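PDB 3CWI: thiamine-biosynthesis protein ThiS from Geobacter metallireducens GS-15, which probably serves as the ubiquitin-like sulfur carrier that supplies sulfur for making the thiazole ring of thiamine. Local coordinates for residues 4-9 against 60-65. Numbering follows the deposited sequence.
Sequences TVNGKP and VEFLYF
Val5 and Val60 pair as neighbours in a parallel bridge where the first strand of the mixed sheet, 2-5, runs beside the last, 59-63, just before the first turns back into strand 8-11. Val60 N donates to Thr4 O (2.8 Å), and Asn6 N donates in turn to Val60 O (2.9 Å), so the backbone of Val60 is gripped on both its polar atoms. The two valines point to the same face of the sheet, and Val5 CG2 meets Val60 CG2 at 3.6 Å; branched at CB, they suit extended strands. Val5 CG1, set anti to its own backbone N (chi1 177°), reaches instead toward Phe62, coming within 3.7 Å of CE2. That ring also packs on Val37 of strand 36-39 and on Leu27 and Val29 of loops, so a large apolar side chain suits the place. Parallel pairing of the first and last strands in the sequence, side by side within the sheet, with the first folded into a hairpin, is the hallmark of the ubiquitin-like beta-grasp fold, to which the ThiS family belongs. Here the hairpin closes through a type I' turn from Val5 to Lys8, whose positive phi values suit Asn6 and Gly7. Asn6 OD1 stands in for a backbone carbonyl, accepting Phe62 N at 2.8 Å, nearly straight (175°) and in the carbonyl plane, which carries the bonding one step past the bridge. Its ND2 lies at the ring edge near CD2 of Phe62, with amide and ring planes 80° apart. One water, accepting from Gly7 N and donating to Val60 O, ties the turn to the neighbouring strand.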
loop_
_atom_site.group_PDB
_atom_site.type_symbol
_atom_site.label_atom_id
_atom_site.label_comp_id
_atom_site.label_asym_id
_atom_site.label_seq_id
_atom_site.Cartn_x
_atom_site.Cartn_y
_atom_site.Cartn_z
ATOM N N THR A 4 -9.091 1.868 -2.416
ATOM C CA THR A 4 -8.756 1.906 -3.826
ATOM C C THR A 4 -7.305 1.445 -3.925
ATOM O O THR A 4 -6.448 1.928 -3.187
ATOM C CB THR A 4 -8.887 3.340 -4.374
ATOM O OG1 THR A 4 -10.205 3.839 -4.090
ATOM C CG2 THR A 4 -8.663 3.358 -5.871
ATOM N N VAL A 5 -7.041 0.489 -4.808
ATOM C CA VAL A 5 -5.689 -0.022 -4.993
ATOM C C VAL A 5 -5.337 0.132 -6.466
ATOM O O VAL A 5 -5.990 -0.452 -7.332
ATOM C CB VAL A 5 -5.584 -1.517 -4.579
ATOM C CG1 VAL A 5 -4.183 -2.043 -4.861
ATOM C CG2 VAL A 5 -5.905 -1.665 -3.090
ATOM N N ASN A 6 -4.309 0.928 -6.740
ATOM C CA ASN A 6 -3.874 1.206 -8.111
ATOM C C ASN A 6 -5.050 1.712 -8.939
ATOM O O ASN A 6 -5.248 1.304 -10.092
ATOM C CB ASN A 6 -3.277 -0.039 -8.763
ATOM C CG ASN A 6 -2.009 -0.493 -8.076
ATOM O OD1 ASN A 6 -1.198 0.331 -7.649
ATOM N ND2 ASN A 6 -1.817 -1.805 -7.984
ATOM N N GLY A 7 -5.836 2.590 -8.322
ATOM C CA GLY A 7 -6.980 3.191 -8.989
ATOM C C GLY A 7 -8.246 2.365 -9.068
ATOM O O GLY A 7 -9.279 2.868 -9.506
ATOM N N LYS A 8 -8.191 1.111 -8.641
ATOM C CA LYS A 8 -9.371 0.261 -8.725
ATOM C C LYS A 8 -9.944 -0.170 -7.383
ATOM O O LYS A 8 -9.219 -0.298 -6.393
ATOM C CB LYS A 8 -9.047 -0.961 -9.579
ATOM C CG LYS A 8 -8.666 -0.597 -11.014
ATOM C CD LYS A 8 -9.846 0.022 -11.763
ATOM C CE LYS A 8 -9.540 0.206 -13.246
ATOM N NZ LYS A 8 -8.477 1.214 -13.506
ATOM N N PRO A 9 -11.269 -0.395 -7.337
ATOM C CA PRO A 9 -11.958 -0.809 -6.116
ATOM C C PRO A 9 -11.379 -2.083 -5.532
ATOM O O PRO A 9 -11.026 -3.021 -6.251
ATOM C CB PRO A 9 -13.399 -0.995 -6.575
ATOM C CG PRO A 9 -13.519 0.006 -7.686
ATOM C CD PRO A 9 -12.233 -0.209 -8.434
ATOM N N VAL A 60 -4.350 3.537 -2.212
ATOM C CA VAL A 60 -2.969 3.098 -2.197
ATOM C C VAL A 60 -2.501 2.752 -3.599
ATOM O O VAL A 60 -3.268 2.236 -4.421
ATOM C CB VAL A 60 -2.790 1.882 -1.261
ATOM C CG1 VAL A 60 -3.222 2.257 0.149
ATOM C CG2 VAL A 60 -3.622 0.706 -1.756
ATOM N N GLU A 61 -1.240 3.053 -3.879
ATOM C CA GLU A 61 -0.670 2.766 -5.193
ATOM C C GLU A 61 0.672 2.060 -5.038
ATOM O O GLU A 61 1.474 2.407 -4.175
ATOM C CB GLU A 61 -0.459 4.068 -5.961
ATOM C CG GLU A 61 -1.706 4.895 -6.164
ATOM C CD GLU A 61 -1.377 6.287 -6.669
ATOM O OE1 GLU A 61 -0.858 7.105 -5.877
ATOM O OE2 GLU A 61 -1.624 6.559 -7.858
ATOM N N PHE A 62 0.899 1.064 -5.879
ATOM C CA PHE A 62 2.144 0.322 -5.856
ATOM C C PHE A 62 2.885 0.622 -7.150
ATOM O O PHE A 62 2.396 0.324 -8.239
ATOM C CB PHE A 62 1.866 -1.175 -5.718
ATOM C CG PHE A 62 1.133 -1.530 -4.456
ATOM C CD1 PHE A 62 1.676 -1.224 -3.217
ATOM C CD2 PHE A 62 -0.113 -2.143 -4.505
ATOM C CE1 PHE A 62 0.989 -1.514 -2.043
ATOM C CE2 PHE A 62 -0.810 -2.439 -3.334
ATOM C CZ PHE A 62 -0.258 -2.124 -2.111
ATOM N N LEU A 63 4.057 1.238 -7.022
ATOM C CA LEU A 63 4.852 1.608 -8.187
ATOM C C LEU A 63 6.263 1.020 -8.115
ATOM O O LEU A 63 6.809 0.810 -7.029
ATOM C CB LEU A 63 4.941 3.134 -8.293
ATOM C CG LEU A 63 3.684 3.977 -8.020
ATOM C CD1 LEU A 63 4.034 5.449 -8.166
ATOM C CD2 LEU A 63 2.564 3.594 -8.968
ATOM N N TYR A 64 6.848 0.756 -9.283
ATOM C CA TYR A 64 8.195 0.203 -9.349
ATOM C C TYR A 64 9.070 1.069 -10.241
ATOM O O TYR A 64 8.787 1.229 -11.425
ATOM C CB TYR A 64 8.182 -1.218 -9.916
ATOM C CG TYR A 64 7.336 -2.201 -9.145
ATOM C CD1 TYR A 64 5.967 -2.320 -9.392
ATOM C CD2 TYR A 64 7.906 -3.023 -8.177
ATOM C CE1 TYR A 64 5.187 -3.244 -8.692
ATOM C CE2 TYR A 64 7.143 -3.944 -7.476
ATOM C CZ TYR A 64 5.785 -4.049 -7.738
ATOM O OH TYR A 64 5.034 -4.964 -7.040
ATOM N N PHE A 65 10.133 1.621 -9.672
ATOM C CA PHE A 65 11.041 2.458 -10.437
ATOM C C PHE A 65 12.335 1.723 -10.776
ATOM O O PHE A 65 12.971 1.130 -9.906
ATOM C CB PHE A 65 11.358 3.731 -9.659
ATOM C CG PHE A 65 10.162 4.601 -9.414
ATOM C CD1 PHE A 65 9.164 4.206 -8.528
ATOM C CD2 PHE A 65 10.022 5.813 -10.088
ATOM C CE1 PHE A 65 8.040 5.005 -8.316
ATOM C CE2 PHE A 65 8.904 6.618 -9.887
ATOM C CZ PHE A 65 7.909 6.213 -8.997
HETATM O O HOH W 1 -5.328 3.824 -5.666
#